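Long-range contacts in tetraacyldisaccharide 4'-kinase (Aquifex aeolicus, PDB 4ITM), which transfers the gamma-phosphate of ATP to the 4'-position of a tetraacyldisaccharide 1-phosphate, forming lipid IVA: residues Lys243-Leu248 / Phe292-Lys297; Gly47-Thr52 / Leu154-Asp159; Asn213-Glu218 / Lys284-Glu289. All blocks are in the same frame, centred on the assembly; numbering follows the deposited sequence.

Contact 1. Residues Lys243-Leu248 / Phe292-Lys297. With ATP (adenosine-5'-triphosphate), chain B.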
loop_
_atom_site.group_PDB
_atom_site.type_symbol
_atom_site.label_atom_id
_atom_site.label_comp_id
_atom_site.label_asym_id
_atom_site.label_seq_id
_atom_site.Cartn_x
_atom_site.Cartn_y
_atom_site.Cartn_z
ATOM N N LYS A 243 -16.122 7.488 -10.300
ATOM C CA LYS A 243 -16.185 6.441 -11.318
ATOM C C LYS A 243 -16.568 5.099 -10.703
ATOM O O LYS A 243 -17.426 4.385 -11.219
ATOM C CB LYS A 243 -14.834 6.286 -12.032
ATOM C CG LYS A 243 -14.396 7.474 -12.883
ATOM C CD LYS A 243 -13.051 7.183 -13.552
ATOM C CE LYS A 243 -12.553 8.361 -14.382
ATOM N NZ LYS A 243 -12.241 9.559 -13.552
ATOM N N VAL A 244 -15.926 4.761 -9.592
ATOM C CA VAL A 244 -16.122 3.452 -8.994
ATOM C C VAL A 244 -17.526 3.328 -8.419
ATOM O O VAL A 244 -18.190 2.313 -8.615
ATOM C CB VAL A 244 -15.066 3.157 -7.911
ATOM C CG1 VAL A 244 -15.464 1.936 -7.105
ATOM C CG2 VAL A 244 -13.684 2.968 -8.553
ATOM N N LEU A 245 -17.982 4.364 -7.721
ATOM C CA LEU A 245 -19.327 4.353 -7.160
ATOM C C LEU A 245 -20.363 4.172 -8.268
ATOM O O LEU A 245 -21.344 3.452 -8.093
ATOM C CB LEU A 245 -19.610 5.633 -6.361
ATOM C CG LEU A 245 -18.828 5.878 -5.057
ATOM C CD1 LEU A 245 -19.041 7.297 -4.586
ATOM C CD2 LEU A 245 -19.207 4.893 -3.949
ATOM N N LYS A 246 -20.135 4.811 -9.413
ATOM C CA LYS A 246 -21.070 4.704 -10.532
ATOM C C LYS A 246 -21.104 3.294 -11.118
ATOM O O LYS A 246 -22.173 2.716 -11.306
ATOM C CB LYS A 246 -20.745 5.713 -11.634
ATOM C CG LYS A 246 -21.753 5.681 -12.787
ATOM C CD LYS A 246 -21.418 6.671 -13.897
ATOM C CE LYS A 246 -22.525 6.702 -14.955
ATOM N NZ LYS A 246 -22.268 7.690 -16.046
ATOM N N ASN A 247 -19.929 2.739 -11.395
ATOM C CA ASN A 247 -19.842 1.406 -11.985
ATOM C C ASN A 247 -20.362 0.292 -11.076
ATOM O O ASN A 247 -20.752 -0.772 -11.556
ATOM C CB ASN A 247 -18.418 1.111 -12.464
ATOM C CG ASN A 247 -18.013 1.980 -13.642
ATOM O OD1 ASN A 247 -18.860 2.441 -14.408
ATOM N ND2 ASN A 247 -16.714 2.211 -13.789
ATOM N N LEU A 248 -20.377 0.549 -9.769
ATOM C CA LEU A 248 -20.934 -0.391 -8.802
ATOM C C LEU A 248 -22.448 -0.243 -8.682
ATOM O O LEU A 248 -23.103 -1.017 -7.979
ATOM C CB LEU A 248 -20.292 -0.201 -7.426
ATOM C CG LEU A 248 -18.861 -0.716 -7.278
ATOM C CD1 LEU A 248 -18.399 -0.620 -5.834
ATOM C CD2 LEU A 248 -18.765 -2.141 -7.795
ATOM N N PHE A 292 -19.238 4.989 5.869
ATOM C CA PHE A 292 -18.697 3.702 5.420
ATOM C C PHE A 292 -17.714 3.889 4.265
ATOM O O PHE A 292 -17.697 4.938 3.620
ATOM C CB PHE A 292 -19.812 2.737 4.980
ATOM C CG PHE A 292 -20.895 2.535 6.015
ATOM C CD1 PHE A 292 -21.918 3.466 6.164
ATOM C CD2 PHE A 292 -20.897 1.410 6.836
ATOM C CE1 PHE A 292 -22.918 3.288 7.120
ATOM C CE2 PHE A 292 -21.894 1.224 7.792
ATOM C CZ PHE A 292 -22.906 2.166 7.932
ATOM N N ALA A 293 -16.899 2.862 4.025
ATOM C CA ALA A 293 -16.013 2.806 2.866
ATOM C C ALA A 293 -16.267 1.496 2.151
ATOM O O ALA A 293 -16.892 0.598 2.708
ATOM C CB ALA A 293 -14.551 2.913 3.287
ATOM N N LEU A 294 -15.802 1.401 0.913
ATOM C CA LEU A 294 -15.950 0.184 0.121
ATOM C C LEU A 294 -14.782 -0.736 0.427
ATOM O O LEU A 294 -13.648 -0.281 0.565
ATOM C CB LEU A 294 -15.946 0.507 -1.375
ATOM C CG LEU A 294 -16.913 1.562 -1.920
ATOM C CD1 LEU A 294 -16.619 1.828 -3.384
ATOM C CD2 LEU A 294 -18.341 1.117 -1.742
ATOM N N ASN A 295 -15.068 -2.027 0.526
ATOM C CA ASN A 295 -14.056 -3.034 0.769
ATOM C C ASN A 295 -13.977 -3.954 -0.446
ATOM O O ASN A 295 -15.004 -4.392 -0.955
ATOM C CB ASN A 295 -14.414 -3.830 2.032
ATOM C CG ASN A 295 -13.384 -4.895 2.370
ATOM O OD1 ASN A 295 -12.184 -4.623 2.465
ATOM N ND2 ASN A 295 -13.850 -6.119 2.531
ATOM N N PHE A 296 -12.761 -4.221 -0.925
ATOM C CA PHE A 296 -12.565 -5.078 -2.095
ATOM C C PHE A 296 -11.739 -6.307 -1.745
ATOM O O PHE A 296 -10.709 -6.199 -1.066
ATOM C CB PHE A 296 -11.859 -4.312 -3.224
ATOM C CG PHE A 296 -12.683 -3.213 -3.817
ATOM C CD1 PHE A 296 -12.704 -1.953 -3.236
ATOM C CD2 PHE A 296 -13.444 -3.436 -4.957
ATOM C CE1 PHE A 296 -13.468 -0.943 -3.778
ATOM C CE2 PHE A 296 -14.208 -2.422 -5.506
ATOM C CZ PHE A 296 -14.225 -1.178 -4.912
ATOM N N LYS A 297 -12.186 -7.466 -2.217
ATOM C CA LYS A 297 -11.391 -8.691 -2.132
ATOM C C LYS A 297 -10.232 -8.561 -3.102
ATOM O O LYS A 297 -10.374 -7.960 -4.174
ATOM C CB LYS A 297 -12.217 -9.929 -2.506
ATOM C CG LYS A 297 -13.360 -10.276 -1.553
ATOM C CD LYS A 297 -14.127 -11.514 -2.038
ATOM C CE LYS A 297 -15.329 -11.850 -1.146
ATOM N NZ LYS A 297 -14.938 -12.182 0.254
HETATM P PG ATP B . -1.881 2.508 -2.620
HETATM O O1G ATP B . -0.602 2.833 -3.337
HETATM O O2G ATP B . -1.890 1.234 -1.817
HETATM O O3G ATP B . -2.490 3.680 -1.881
HETATM P PB ATP B . -3.154 2.980 -5.154
HETATM O O1B ATP B . -2.438 2.288 -6.293
HETATM O O2B ATP B . -2.893 4.443 -4.933
HETATM O O3B ATP B . -2.976 2.187 -3.763
HETATM P PA ATP B . -5.656 1.506 -5.408
HETATM O O1A ATP B . -6.472 1.789 -6.643
HETATM O O2A ATP B . -4.921 0.198 -5.319
HETATM O O3A ATP B . -4.735 2.827 -5.348
HETATM O "O5'" ATP B . -6.617 1.655 -4.112
HETATM C "C5'" ATP B . -7.061 2.961 -3.718
HETATM C "C4'" ATP B . -7.099 3.135 -2.198
HETATM O "O4'" ATP B . -8.100 2.307 -1.588
HETATM C "C3'" ATP B . -5.777 2.779 -1.532
HETATM O "O3'" ATP B . -4.911 3.918 -1.487
HETATM C "C2'" ATP B . -6.199 2.243 -0.165
HETATM O "O2'" ATP B . -6.429 3.302 0.769
HETATM C "C1'" ATP B . -7.581 1.669 -0.413
HETATM N N9 ATP B . -7.565 0.224 -0.732
HETATM C C8 ATP B . -6.592 -0.449 -1.383
HETATM N N7 ATP B . -6.915 -1.748 -1.541
HETATM C C5 ATP B . -8.139 -1.916 -0.986
HETATM C C6 ATP B . -9.075 -3.049 -0.811
HETATM N N6 ATP B . -8.757 -4.288 -1.273
HETATM N N1 ATP B . -10.244 -2.797 -0.167
HETATM C C2 ATP B . -10.568 -1.563 0.282
HETATM N N3 ATP B . -9.770 -0.489 0.159
HETATM C C4 ATP B . -8.566 -0.611 -0.460
#
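Behind the adenine-binding edge of the ATP site, Leu294 and Phe296 on strand 291-300 meet Val244 and Leu245 of helix 238-247 and, just after them, Leu248. The short helix and strand segments cross at 74°, and their axes stay 11.4 Å apart, so side chains alone span the gap. Leu294 CD1 is the hub. Leu248 CD1 meets Leu294 CD1 tip to tip at 3.9 Å, while Val244 passes alongside it in the opposite sense and Leu245 CD2 comes within 4.1 Å of the same CD1. Val244 places CG1 anti to its backbone N (chi1 168°), and from there this one methyl also reaches Phe296 CZ at 4.0 Å, at the ring's edge and near its plane. Adenine N1 lies at the ring's edge too, close to Phe296 CD1. The backbone of Phe296 does the reading: its N donates to ATP N1 (3.0 Å), and its O accepts from ATP N6 (2.7 Å, 170° at the hydrogen). Branched leucine and valine suit the helix face because they interlock without needing polar partners. The chemistry thus divides in two: backbone amide and carbonyl recognise the adenine, and a purely apolar side-chain cluster ties that strand to the helix, whose Gln240 also bonds to ATP.

Contact 2. Residues Gly47-Thr52 / Leu154-Asp159. With ATP (adenosine-5'-triphosphate), chain B.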
loop_
_atom_site.group_PDB
_atom_site.type_symbol
_atom_site.label_atom_id
_atom_site.label_comp_id
_atom_site.label_asym_id
_atom_site.label_seq_id
_atom_site.Cartn_x
_atom_site.Cartn_y
_atom_site.Cartn_z
ATOM N N GLY A 47 3.847 7.015 -7.952
ATOM C CA GLY A 47 2.397 6.890 -7.916
ATOM C C GLY A 47 1.992 5.509 -7.431
ATOM O O GLY A 47 2.831 4.599 -7.342
ATOM N N GLY A 48 0.709 5.335 -7.124
ATOM C CA GLY A 48 0.232 4.067 -6.588
ATOM C C GLY A 48 0.327 2.925 -7.590
ATOM O O GLY A 48 0.131 3.116 -8.786
ATOM N N SER A 49 0.624 1.725 -7.106
ATOM C CA SER A 49 0.606 0.556 -7.972
ATOM C C SER A 49 -0.077 -0.612 -7.287
ATOM O O SER A 49 0.299 -1.773 -7.501
ATOM C CB SER A 49 2.031 0.167 -8.404
ATOM O OG SER A 49 2.613 1.183 -9.207
ATOM N N GLY A 50 -1.060 -0.301 -6.441
ATOM C CA GLY A 50 -1.868 -1.327 -5.793
ATOM C C GLY A 50 -1.251 -1.977 -4.565
ATOM O O GLY A 50 -1.619 -3.098 -4.181
ATOM N N LYS A 51 -0.332 -1.276 -3.912
ATOM C CA LYS A 51 0.383 -1.877 -2.779
ATOM C C LYS A 51 -0.466 -2.253 -1.558
ATOM O O LYS A 51 -0.257 -3.293 -0.954
ATOM C CB LYS A 51 1.586 -1.019 -2.377
ATOM C CG LYS A 51 1.765 -0.796 -0.891
ATOM C CD LYS A 51 2.061 0.673 -0.674
ATOM C CE LYS A 51 2.323 1.004 0.764
ATOM N NZ LYS A 51 1.089 0.967 1.596
ATOM N N THR A 52 -1.409 -1.410 -1.185
ATOM C CA THR A 52 -2.238 -1.722 -0.027
ATOM C C THR A 52 -3.022 -3.003 -0.298
ATOM O O THR A 52 -3.027 -3.891 0.529
ATOM C CB THR A 52 -3.183 -0.569 0.309
ATOM O OG1 THR A 52 -2.406 0.631 0.475
ATOM C CG2 THR A 52 -4.019 -0.875 1.580
ATOM N N LEU A 154 5.648 -4.708 -7.697
ATOM C CA LEU A 154 4.375 -4.412 -8.355
ATOM C C LEU A 154 4.647 -3.537 -9.557
ATOM O O LEU A 154 5.405 -2.579 -9.485
ATOM C CB LEU A 154 3.419 -3.659 -7.430
ATOM C CG LEU A 154 3.176 -4.203 -6.024
ATOM C CD1 LEU A 154 2.319 -3.234 -5.269
ATOM C CD2 LEU A 154 2.514 -5.552 -6.075
ATOM N N LEU A 155 3.975 -3.837 -10.649
ATOM C CA LEU A 155 4.203 -3.149 -11.896
ATOM C C LEU A 155 2.849 -2.931 -12.540
ATOM O O LEU A 155 2.052 -3.870 -12.648
ATOM C CB LEU A 155 5.070 -4.038 -12.790
ATOM C CG LEU A 155 6.046 -3.371 -13.742
ATOM C CD1 LEU A 155 7.018 -2.511 -12.968
ATOM C CD2 LEU A 155 6.771 -4.446 -14.520
ATOM N N LYS A 156 2.575 -1.694 -12.948
ATOM C CA LYS A 156 1.378 -1.405 -13.731
ATOM C C LYS A 156 1.813 -1.013 -15.136
ATOM O O LYS A 156 2.940 -0.550 -15.327
ATOM C CB LYS A 156 0.533 -0.297 -13.092
ATOM C CG LYS A 156 1.246 1.036 -12.894
ATOM C CD LYS A 156 0.291 2.070 -12.287
ATOM C CE LYS A 156 0.967 3.412 -12.035
ATOM N NZ LYS A 156 2.121 3.286 -11.099
ATOM N N LYS A 157 0.936 -1.228 -16.114
ATOM C CA LYS A 157 1.272 -0.986 -17.520
ATOM C C LYS A 157 1.906 0.388 -17.739
ATOM O O LYS A 157 2.886 0.526 -18.470
ATOM C CB LYS A 157 0.029 -1.133 -18.401
ATOM C CG LYS A 157 0.297 -0.965 -19.887
ATOM C CD LYS A 157 -1.004 -0.719 -20.652
ATOM C CE LYS A 157 -0.784 -0.720 -22.173
ATOM N NZ LYS A 157 -2.071 -0.533 -22.907
ATOM N N LYS A 158 1.343 1.391 -17.079
ATOM C CA LYS A 158 1.814 2.775 -17.153
ATOM C C LYS A 158 3.300 2.954 -16.784
ATOM O O LYS A 158 3.998 3.805 -17.353
ATOM C CB LYS A 158 0.921 3.632 -16.249
ATOM C CG LYS A 158 1.253 5.103 -16.202
ATOM C CD LYS A 158 0.283 5.821 -15.278
ATOM C CE LYS A 158 0.723 7.253 -15.014
ATOM N NZ LYS A 158 -0.231 7.963 -14.116
ATOM N N ASP A 159 3.786 2.152 -15.840
ATOM C CA ASP A 159 5.198 2.206 -15.448
ATOM C C ASP A 159 6.098 1.947 -16.642
ATOM O O ASP A 159 7.169 2.548 -16.771
ATOM C CB ASP A 159 5.504 1.164 -14.369
ATOM C CG ASP A 159 4.711 1.387 -13.113
ATOM O OD1 ASP A 159 4.301 2.541 -12.884
ATOM O OD2 ASP A 159 4.506 0.420 -12.355
HETATM P PG ATP B . -1.881 2.508 -2.620
HETATM O O1G ATP B . -0.602 2.833 -3.337
HETATM O O2G ATP B . -1.890 1.234 -1.817
HETATM O O3G ATP B . -2.490 3.680 -1.881
HETATM P PB ATP B . -3.154 2.980 -5.154
HETATM O O1B ATP B . -2.438 2.288 -6.293
HETATM O O2B ATP B . -2.893 4.443 -4.933
HETATM O O3B ATP B . -2.976 2.187 -3.763
HETATM P PA ATP B . -5.656 1.506 -5.408
HETATM O O1A ATP B . -6.472 1.789 -6.643
HETATM O O2A ATP B . -4.921 0.198 -5.319
HETATM O O3A ATP B . -4.735 2.827 -5.348
HETATM O "O5'" ATP B . -6.617 1.655 -4.112
HETATM C "C5'" ATP B . -7.061 2.961 -3.718
HETATM C "C4'" ATP B . -7.099 3.135 -2.198
HETATM O "O4'" ATP B . -8.100 2.307 -1.588
HETATM C "C3'" ATP B . -5.777 2.779 -1.532
HETATM O "O3'" ATP B . -4.911 3.918 -1.487
HETATM C "C2'" ATP B . -6.199 2.243 -0.165
HETATM O "O2'" ATP B . -6.429 3.302 0.769
HETATM C "C1'" ATP B . -7.581 1.669 -0.413
HETATM N N9 ATP B . -7.565 0.224 -0.732
HETATM C C8 ATP B . -6.592 -0.449 -1.383
HETATM N N7 ATP B . -6.915 -1.748 -1.541
HETATM C C5 ATP B . -8.139 -1.916 -0.986
HETATM C C6 ATP B . -9.075 -3.049 -0.811
HETATM N N6 ATP B . -8.757 -4.288 -1.273
HETATM N N1 ATP B . -10.244 -2.797 -0.167
HETATM C C2 ATP B . -10.568 -1.563 0.282
HETATM N N3 ATP B . -9.770 -0.489 0.159
HETATM C C4 ATP B . -8.566 -0.611 -0.460
#
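Lys156 of strand 150-156 reaches across to Gly48 and Ser49 of the P-loop (Walker A motif). Its CB points at the loop, and CG, set between the backbone N and the carbonyl carbon (chi1 58°), passes 3.9 Å from Ser49 OG. The chain then runs straight, CD and CE skirting Gly48 O, until a final bend brings NZ round to three oxygens. Lys156 NZ donates to Ser49 OG at 2.9 Å and to Gly48 O at 3.1 Å, approaching that carbonyl from above its plane. The third is Asp159 OD1, which Lys156 NZ meets on the syn side in a salt bridge of 2.9 Å; the other carboxylate oxygen, OD2, takes the backbone N of Lys156. Beside this, Leu154 CD1 packs against the loop backbone, 3.4 Å from Lys51 CA. A methionine in place of Lys156 would probably leave Asp159 without its counter-charge, Gly48 O without this donor, and Ser49 OG with Asn43 but not the lysine. Glycine suits position 48 because a CB there would strike ATP O2B, and Gly50, at positive phi, sends its N to ATP O1B at 2.9 Å. Lysine and aspartate thus probably act as a second shell, fixing the loop whose backbone amides face the phosphates.

Contact 3. Residues Asn213-Glu218 / Lys284-Glu289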
loop_
_atom_site.group_PDB
_atom_site.type_symbol
_atom_site.label_atom_id
_atom_site.label_comp_id
_atom_site.label_asym_id
_atom_site.label_seq_id
_atom_site.Cartn_x
_atom_site.Cartn_y
_atom_site.Cartn_z
ATOM N N ASN A 213 -17.362 -0.338 7.989
ATOM C CA ASN A 213 -17.897 0.708 8.854
ATOM C C ASN A 213 -16.770 1.532 9.481
ATOM O O ASN A 213 -15.591 1.259 9.237
ATOM C CB ASN A 213 -18.903 0.173 9.886
ATOM C CG ASN A 213 -18.265 -0.684 10.984
ATOM O OD1 ASN A 213 -17.055 -0.659 11.216
ATOM N ND2 ASN A 213 -19.103 -1.441 11.674
ATOM N N SER A 214 -17.133 2.527 10.282
ATOM C CA SER A 214 -16.160 3.456 10.856
ATOM C C SER A 214 -15.195 2.793 11.839
ATOM O O SER A 214 -14.188 3.392 12.211
ATOM C CB SER A 214 -16.869 4.636 11.533
ATOM O OG SER A 214 -17.608 4.217 12.672
ATOM N N ASP A 215 -15.518 1.570 12.264
ATOM C CA ASP A 215 -14.629 0.751 13.094
ATOM C C ASP A 215 -13.843 -0.248 12.246
ATOM O O ASP A 215 -13.166 -1.132 12.779
ATOM C CB ASP A 215 -15.424 -0.020 14.162
ATOM C CG ASP A 215 -15.949 0.882 15.262
ATOM O OD1 ASP A 215 -15.249 1.865 15.603
ATOM O OD2 ASP A 215 -17.057 0.614 15.780
ATOM N N PHE A 216 -13.949 -0.097 10.930
ATOM C CA PHE A 216 -13.315 -0.996 9.961
ATOM C C PHE A 216 -13.751 -2.462 10.047
ATOM O O PHE A 216 -13.016 -3.359 9.649
ATOM C CB PHE A 216 -11.787 -0.849 9.969
ATOM C CG PHE A 216 -11.306 0.351 9.212
ATOM C CD1 PHE A 216 -11.460 1.628 9.741
ATOM C CD2 PHE A 216 -10.731 0.209 7.962
ATOM C CE1 PHE A 216 -11.037 2.733 9.041
ATOM C CE2 PHE A 216 -10.299 1.313 7.258
ATOM C CZ PHE A 216 -10.446 2.580 7.800
ATOM N N GLU A 217 -14.956 -2.700 10.544
ATOM C CA GLU A 217 -15.531 -4.040 10.480
ATOM C C GLU A 217 -16.235 -4.221 9.145
ATOM O O GLU A 217 -16.683 -3.251 8.538
ATOM C CB GLU A 217 -16.505 -4.266 11.636
ATOM C CG GLU A 217 -15.848 -4.084 12.985
ATOM C CD GLU A 217 -16.846 -3.927 14.101
ATOM O OE1 GLU A 217 -17.987 -3.479 13.838
ATOM O OE2 GLU A 217 -16.484 -4.248 15.250
ATOM N N GLU A 218 -16.319 -5.459 8.683
ATOM C CA GLU A 218 -17.021 -5.760 7.445
ATOM C C GLU A 218 -18.531 -5.834 7.652
ATOM O O GLU A 218 -19.018 -6.528 8.539
ATOM C CB GLU A 218 -16.481 -7.053 6.824
ATOM C CG GLU A 218 -15.038 -6.923 6.346
ATOM C CD GLU A 218 -14.463 -8.226 5.799
ATOM O OE1 GLU A 218 -15.217 -9.221 5.701
ATOM O OE2 GLU A 218 -13.256 -8.251 5.468
ATOM N N LYS A 284 -10.239 8.997 9.842
ATOM C CA LYS A 284 -10.361 10.232 10.614
ATOM C C LYS A 284 -11.787 10.450 11.122
ATOM O O LYS A 284 -12.099 11.484 11.691
ATOM C CB LYS A 284 -9.878 11.412 9.770
ATOM C CG LYS A 284 -8.552 11.102 9.080
ATOM C CD LYS A 284 -7.997 12.274 8.297
ATOM C CE LYS A 284 -6.623 11.943 7.705
ATOM N NZ LYS A 284 -6.695 10.936 6.611
ATOM N N LEU A 285 -12.642 9.454 10.926
ATOM C CA LEU A 285 -14.050 9.596 11.254
ATOM C C LEU A 285 -14.619 8.421 12.044
ATOM O O LEU A 285 -15.792 8.095 11.895
ATOM C CB LEU A 285 -14.866 9.758 9.971
ATOM C CG LEU A 285 -14.558 10.974 9.098
ATOM C CD1 LEU A 285 -15.406 10.922 7.846
ATOM C CD2 LEU A 285 -14.811 12.272 9.868
ATOM N N GLN A 286 -13.812 7.777 12.878
ATOM C CA GLN A 286 -14.346 6.631 13.612
ATOM C C GLN A 286 -15.324 7.108 14.671
ATOM O O GLN A 286 -15.210 8.220 15.179
ATOM C CB GLN A 286 -13.251 5.731 14.208
ATOM C CG GLN A 286 -12.474 6.286 15.386
ATOM C CD GLN A 286 -11.469 5.264 15.942
ATOM O OE1 GLN A 286 -11.628 4.053 15.754
ATOM N NE2 GLN A 286 -10.433 5.754 16.621
ATOM N N GLY A 287 -16.306 6.281 14.991
ATOM C CA GLY A 287 -17.347 6.752 15.875
ATOM C C GLY A 287 -18.584 7.140 15.097
ATOM O O GLY A 287 -19.690 6.788 15.490
ATOM N N TYR A 288 -18.412 7.861 13.991
ATOM C CA TYR A 288 -19.547 8.133 13.108
ATOM C C TYR A 288 -20.063 6.831 12.502
ATOM O O TYR A 288 -19.499 6.304 11.552
ATOM C CB TYR A 288 -19.177 9.141 12.012
ATOM C CG TYR A 288 -19.078 10.556 12.516
ATOM C CD1 TYR A 288 -20.183 11.188 13.072
ATOM C CD2 TYR A 288 -17.886 11.257 12.455
ATOM C CE1 TYR A 288 -20.101 12.479 13.550
ATOM C CE2 TYR A 288 -17.797 12.562 12.931
ATOM C CZ TYR A 288 -18.909 13.164 13.474
ATOM O OH TYR A 288 -18.850 14.458 13.951
ATOM N N GLU A 289 -21.152 6.318 13.049
ATOM C CA GLU A 289 -21.639 5.005 12.653
ATOM C C GLU A 289 -22.462 5.023 11.366
ATOM O O GLU A 289 -22.987 3.989 10.938
ATOM C CB GLU A 289 -22.413 4.373 13.810
ATOM C CG GLU A 289 -21.501 3.782 14.882
ATOM C CD GLU A 289 -21.969 4.087 16.288
ATOM O OE1 GLU A 289 -21.099 4.204 17.183
ATOM O OE2 GLU A 289 -23.197 4.200 16.497
HETATM O O HOH W 1 -19.896 3.238 10.167
#
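Ser214, which touches Gln286, Gly287 and Tyr288 across the contact, follows a flat group that sets its turn: the amide of Asn213. The backbone N atoms of Asp215 and Glu217 come to Asn213 OD1 from opposite faces of its plane, the first at 2.9 Å as an Asx turn. At the amide's edge ND2 points, in plane, to Glu217 OE1, with 173° at the hydrogen, so the group is gripped on three sides. Ser214 OG sits between its own backbone N and carbonyl carbon (chi1 66°), facing the type II turn 285-288. There Gly287 N gives Ser214 OG a weak hydrogen bond of 3.4 Å, and Tyr288 O lies 3.0 Å from OG, a weak and unsettled bond. On the other side Ser214 O approaches Gln286 CB at 3.2 Å, with a CA-H...O contact from the same residue. A water accepts from Ser214 N at 2.9 Å and donates weakly to Tyr288 O. Serine fits because its small hydroxyl can face both a backbone N-H and C=O of the neighbouring turn, and glycine fits position 287 because any CB would jam against the preceding carbonyl. Side-chain-to-backbone bonds therefore shape the 213-218 turn from within, whereas weak ones and a water join it to its neighbour.

In the fold
Contacts 1 and 2 hold ATP from its two ends: 292-297 takes the adenine, 47-52 the phosphates. Their centres are 19 Å apart and their nearest atoms about 8 Å apart; ATP, bonded by both, spans the gap. Contact 3 touches no ligand; Leu285's side chain is about 14 Å from ATP, and the centre of contact 3 lies about 28 Å from that of contact 2. It does meet contact 1, 16 Å away between centres, where Phe292 CD2 packs on Asn213 CA at 3.7 Å. Strands 201-212 and 291-300 pair antiparallel; 213-218 follows the first and 284-289 precedes the second, so contact 3 joins loops at one end of that pair. The segments of contacts 1 and 3 alternate along the chain.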